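Local coordinates for protein cytochrome P450 (Rhodococcus erythropolis, PDB 3WEC) that hydroxylates the quinoline nitrogen of an aurachin precursor at a cysteine-ligated heme, the step that gives aurachin alkaloids their antibiotic activity, at residues Thr53-Val58 and Val324-Ala329; Gly166-Asp171 and Asn219-Leu224. One frame throughout, in Å; residues are numbered along the deposited sequence.

Contacts 1 and 2 sit on opposite sides of the centre of this P450, their own centres about 38 Å apart and their nearest atoms about 22 Å apart, without touching. Along the chain, both segments of contact 2 fall within the 265 residues that separate the two segments of contact 1. In contact 1, segment 324-329 reaches the heme through L328, while the packing residue V326 has its side chain about 8 Å from both the heme and the bound aurachin intermediate. Contact 2 joins two interhelical loops away from these sites, though the side chain of L224, at its edge, lies about 7 Å from the heme and about 12 Å from the intermediate.

Contact 1 of 2, residues Thr53-Val58 and Val324-Ala329; sequences TSCDKV and VMVLLA
C55 meets V326 with two successive atoms. Its CB lies 3.7 Å from V326 CG1, and SG follows the same methyl at 3.6 Å. With SG anti to the carbonyl carbon (chi1 -82°), the sulfur carries on past the valine to L327 O, 3.7 Å from SG, a van der Waals approach to the backbone. One turn further along the helix, V58 uses a single methyl twice: CG1 is 3.9 Å from V326 CG2, V58 and V326 running side by side and pointing opposite ways, and 4.1 Å from V324 CG1, a tip-to-tip meeting. V326 thus divides its branches, CG1 to the cysteine and CG2 to the valine. The side-chain contacts are apolar and all five touching residues are buried, the one polar atom being the L327 carbonyl oxygen near the sulfur; F64 touches both V58 and V324. After V326, L327 centres an inverse gamma turn, closed by L328 N to V326 O at 3.0 Å, and L328 then begins a helix and touches the heme. Beside V58 lies R305, a heme-binding residue of the neighbouring strand. Segment 53-58 runs at 119° to strand 324-326, the P450 B helix packing against the mixed beta sheet of the P450 fold.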
loop_
_atom_site.group_PDB
_atom_site.type_symbol
_atom_site.label_atom_id
_atom_site.label_comp_id
_atom_site.label_asym_id
_atom_site.label_seq_id
_atom_site.Cartn_x
_atom_site.Cartn_y
_atom_site.Cartn_z
ATOM N N THR A 53 3.212 17.289 11.213
ATOM C CA THR A 53 3.000 17.069 12.651
ATOM C C THR A 53 1.606 16.522 12.978
ATOM O O THR A 53 1.502 15.534 13.703
ATOM C CB THR A 53 3.372 18.282 13.528
ATOM O OG1 THR A 53 4.617 18.829 13.080
ATOM C CG2 THR A 53 3.525 17.853 14.990
ATOM N N SER A 54 0.556 17.132 12.411
ATOM C CA SER A 54 -0.842 16.672 12.611
ATOM C C SER A 54 -1.074 15.285 12.018
ATOM O O SER A 54 -1.780 14.458 12.608
ATOM C CB SER A 54 -1.866 17.664 12.025
ATOM O OG SER A 54 -1.604 19.015 12.418
ATOM N N CYS A 55 -0.493 15.041 10.838
ATOM C CA CYS A 55 -0.553 13.700 10.205
ATOM C C CYS A 55 -0.073 12.607 11.173
ATOM O O CYS A 55 -0.787 11.610 11.386
ATOM C CB CYS A 55 0.282 13.660 8.928
ATOM S SG CYS A 55 -0.502 14.324 7.433
ATOM N N ASP A 56 1.122 12.800 11.751
ATOM C CA ASP A 56 1.710 11.849 12.700
ATOM C C ASP A 56 0.776 11.732 13.867
ATOM O O ASP A 56 0.360 10.646 14.241
ATOM C CB ASP A 56 3.095 12.305 13.196
ATOM C CG ASP A 56 3.588 11.498 14.403
ATOM O OD1 ASP A 56 4.486 10.651 14.256
ATOM O OD2 ASP A 56 3.059 11.692 15.505
ATOM N N LYS A 57 0.453 12.886 14.431
ATOM C CA LYS A 57 -0.430 13.012 15.572
ATOM C C LYS A 57 -1.733 12.203 15.415
ATOM O O LYS A 57 -2.078 11.422 16.295
ATOM C CB LYS A 57 -0.692 14.504 15.838
ATOM C CG LYS A 57 0.208 15.166 16.892
ATOM C CD LYS A 57 1.709 14.875 16.767
ATOM C CE LYS A 57 2.559 15.748 17.706
ATOM N NZ LYS A 57 1.961 16.100 19.033
ATOM N N VAL A 58 -2.422 12.367 14.286
ATOM C CA VAL A 58 -3.687 11.645 14.022
ATOM C C VAL A 58 -3.520 10.126 13.775
ATOM O O VAL A 58 -4.331 9.312 14.254
ATOM C CB VAL A 58 -4.489 12.301 12.859
ATOM C CG1 VAL A 58 -5.718 11.476 12.483
ATOM C CG2 VAL A 58 -4.893 13.725 13.214
ATOM N N VAL A 324 -11.444 11.175 8.482
ATOM C CA VAL A 324 -10.271 12.023 8.356
ATOM C C VAL A 324 -9.312 11.328 7.400
ATOM O O VAL A 324 -8.937 10.163 7.595
ATOM C CB VAL A 324 -9.574 12.239 9.719
ATOM C CG1 VAL A 324 -8.242 12.962 9.551
ATOM C CG2 VAL A 324 -10.484 13.003 10.667
ATOM N N MET A 325 -8.957 12.055 6.356
ATOM C CA MET A 325 -8.074 11.609 5.319
ATOM C C MET A 325 -6.692 12.148 5.649
ATOM O O MET A 325 -6.483 13.363 5.637
ATOM C CB MET A 325 -8.551 12.245 4.020
ATOM C CG MET A 325 -8.637 11.296 2.866
ATOM S SD MET A 325 -9.922 10.083 3.190
ATOM C CE MET A 325 -11.171 10.778 2.104
ATOM N N VAL A 326 -5.742 11.284 5.947
ATOM C CA VAL A 326 -4.419 11.765 6.326
ATOM C C VAL A 326 -3.492 11.756 5.112
ATOM O O VAL A 326 -3.191 10.687 4.590
ATOM C CB VAL A 326 -3.823 10.915 7.472
ATOM C CG1 VAL A 326 -2.379 11.307 7.730
ATOM C CG2 VAL A 326 -4.648 11.088 8.734
ATOM N N LEU A 327 -3.035 12.930 4.672
ATOM C CA LEU A 327 -2.190 13.012 3.460
ATOM C C LEU A 327 -0.732 12.700 3.718
ATOM O O LEU A 327 0.091 13.605 3.882
ATOM C CB LEU A 327 -2.281 14.391 2.805
ATOM C CG LEU A 327 -3.231 14.698 1.646
ATOM C CD1 LEU A 327 -4.481 13.823 1.585
ATOM C CD2 LEU A 327 -3.590 16.163 1.749
ATOM N N LEU A 328 -0.428 11.415 3.774
ATOM C CA LEU A 328 0.928 10.908 3.933
ATOM C C LEU A 328 1.911 11.560 2.966
ATOM O O LEU A 328 3.023 11.933 3.363
ATOM C CB LEU A 328 0.917 9.397 3.717
ATOM C CG LEU A 328 -0.111 8.506 4.426
ATOM C CD1 LEU A 328 0.149 7.081 3.987
ATOM C CD2 LEU A 328 0.009 8.579 5.943
ATOM N N ALA A 329 1.487 11.712 1.701
ATOM C CA ALA A 329 2.317 12.239 0.626
ATOM C C ALA A 329 2.704 13.714 0.887
ATOM O O ALA A 329 3.862 14.103 0.672
ATOM C CB ALA A 329 1.613 12.081 -0.720
#

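Contact 2 of 2, residues Gly166-Asp171 and Asn219-Leu224; sequences GIPDKD and NAPEGL
G166 turns out of helix 155-165 with a positive phi of 82°, and its psi of 40° sets its carbonyl against the ring of P221. The psi of P221, extended at 163°, leads that chain on so that E222 O reaches G166 CA. G166 O lies over one face of the P221 pyrrolidine, toward the three methylenes. It is 3.3 Å from P221 CD and as close, 3.3 Å, to P221 CG; P221 CB follows at 3.5 Å from the same oxygen. P168 CG comes up at the CD-CG rim of the ring, on the side that carries the oxygen, and rests 3.8 Å from P221 CD, the two side chains crossing at about a right angle. Further along the loop, the bare CA of G166 lets the E222 backbone in, with E222 O only 3.5 Å from G166 CA. G223 has no side chain either, and the two glycine CA atoms come within 4.4 Å of each other.

Each glycine marks a helix boundary: G166 belongs to the Schellman motif that ends helix 155-165, and G223 is the N-cap residue of helix 224-230. Y210 of helix 194-216 touches P168 and also hydrogen-bonds D171 OD2, tying the loop to that helix. E222 points its side chain away from the contact and makes salt bridges to R226 and R227.

In P450 terms, the loop between helices E and F meets the loop between G and H. What joins them is a carbonyl oxygen against proline methylenes, ring against ring, and glycine backbone against backbone. Carbon-hydrogen groups of P221 thus face the oxygen of G166, and CD, beside the ring nitrogen, is probably the most polarised of the three and could add a slight electrostatic attraction.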
loop_
_atom_site.group_PDB
_atom_site.type_symbol
_atom_site.label_atom_id
_atom_site.label_comp_id
_atom_site.label_asym_id
_atom_site.label_seq_id
_atom_site.Cartn_x
_atom_site.Cartn_y
_atom_site.Cartn_z
ATOM N N GLY A 166 2.913 -20.075 0.977
ATOM C CA GLY A 166 3.062 -21.520 0.865
ATOM C C GLY A 166 2.010 -22.021 -0.092
ATOM O O GLY A 166 1.386 -23.062 0.146
ATOM N N ILE A 167 1.778 -21.257 -1.170
ATOM C CA ILE A 167 0.865 -21.725 -2.226
ATOM C C ILE A 167 1.541 -22.891 -2.985
ATOM O O ILE A 167 2.658 -22.749 -3.489
ATOM C CB ILE A 167 0.451 -20.593 -3.185
ATOM C CG1 ILE A 167 -0.169 -19.396 -2.430
ATOM C CG2 ILE A 167 -0.469 -21.102 -4.280
ATOM C CD1 ILE A 167 -1.467 -19.661 -1.678
ATOM N N PRO A 168 0.866 -24.048 -3.041
ATOM C CA PRO A 168 1.384 -25.266 -3.691
ATOM C C PRO A 168 1.608 -25.005 -5.173
ATOM O O PRO A 168 0.892 -24.188 -5.766
ATOM C CB PRO A 168 0.254 -26.287 -3.504
ATOM C CG PRO A 168 -0.601 -25.749 -2.391
ATOM C CD PRO A 168 -0.459 -24.255 -2.420
ATOM N N ASP A 169 2.602 -25.670 -5.750
ATOM C CA ASP A 169 2.969 -25.501 -7.165
ATOM C C ASP A 169 1.772 -25.452 -8.136
ATOM O O ASP A 169 1.706 -24.570 -9.008
ATOM C CB ASP A 169 3.971 -26.594 -7.590
ATOM C CG ASP A 169 5.411 -26.298 -7.137
ATOM O OD1 ASP A 169 5.611 -25.591 -6.123
ATOM O OD2 ASP A 169 6.348 -26.789 -7.805
ATOM N N LYS A 170 0.844 -26.395 -7.962
ATOM C CA LYS A 170 -0.383 -26.533 -8.770
ATOM C C LYS A 170 -1.351 -25.336 -8.758
ATOM O O LYS A 170 -2.176 -25.203 -9.666
ATOM C CB LYS A 170 -1.200 -27.750 -8.304
ATOM C CG LYS A 170 -0.433 -28.863 -7.605
ATOM C CD LYS A 170 -0.468 -28.737 -6.088
ATOM C CE LYS A 170 -0.126 -30.065 -5.411
ATOM N NZ LYS A 170 0.049 -29.930 -3.934
ATOM N N ASP A 171 -1.299 -24.516 -7.710
ATOM C CA ASP A 171 -2.264 -23.427 -7.536
ATOM C C ASP A 171 -1.670 -22.066 -7.885
ATOM O O ASP A 171 -2.330 -21.034 -7.698
ATOM C CB ASP A 171 -2.800 -23.388 -6.103
ATOM C CG ASP A 171 -3.502 -24.680 -5.687
ATOM O OD1 ASP A 171 -4.226 -25.283 -6.505
ATOM O OD2 ASP A 171 -3.348 -25.061 -4.502
ATOM N N ASN A 219 -1.192 -30.452 5.290
ATOM C CA ASN A 219 0.063 -30.046 4.642
ATOM C C ASN A 219 -0.073 -29.024 3.486
ATOM O O ASN A 219 0.295 -29.280 2.328
ATOM C CB ASN A 219 1.032 -31.236 4.386
ATOM C CG ASN A 219 0.719 -32.024 3.120
ATOM O OD1 ASN A 219 1.573 -32.760 2.616
ATOM N ND2 ASN A 219 -0.492 -31.873 2.596
ATOM N N ALA A 220 -0.615 -27.858 3.837
ATOM C CA ALA A 220 -0.237 -26.649 3.159
ATOM C C ALA A 220 1.271 -26.738 3.245
ATOM O O ALA A 220 1.804 -27.182 4.271
ATOM C CB ALA A 220 -0.727 -25.425 3.925
ATOM N N PRO A 221 1.975 -26.377 2.168
ATOM C CA PRO A 221 3.423 -26.230 2.290
ATOM C C PRO A 221 3.821 -25.361 3.493
ATOM O O PRO A 221 2.976 -24.634 4.043
ATOM C CB PRO A 221 3.794 -25.515 0.986
ATOM C CG PRO A 221 2.805 -26.056 0.005
ATOM C CD PRO A 221 1.521 -26.274 0.768
ATOM N N GLU A 222 5.093 -25.450 3.888
ATOM C CA GLU A 222 5.722 -24.456 4.769
ATOM C C GLU A 222 5.380 -23.025 4.321
ATOM O O GLU A 222 5.444 -22.709 3.128
ATOM C CB GLU A 222 7.246 -24.609 4.765
ATOM C CG GLU A 222 7.785 -25.912 5.327
ATOM C CD GLU A 222 7.625 -26.066 6.842
ATOM O OE1 GLU A 222 7.082 -25.155 7.516
ATOM O OE2 GLU A 222 8.050 -27.133 7.353
ATOM N N GLY A 223 5.001 -22.165 5.265
ATOM C CA GLY A 223 4.621 -20.780 4.934
ATOM C C GLY A 223 3.462 -20.260 5.765
ATOM O O GLY A 223 3.156 -20.812 6.816
ATOM N N LEU A 224 2.789 -19.233 5.251
ATOM C CA LEU A 224 1.965 -18.349 6.072
ATOM C C LEU A 224 0.642 -18.959 6.419
ATOM O O LEU A 224 0.253 -18.918 7.575
ATOM C CB LEU A 224 1.756 -16.956 5.420
ATOM C CG LEU A 224 1.106 -15.962 6.398
ATOM C CD1 LEU A 224 2.033 -15.709 7.580
ATOM C CD2 LEU A 224 0.692 -14.661 5.726
#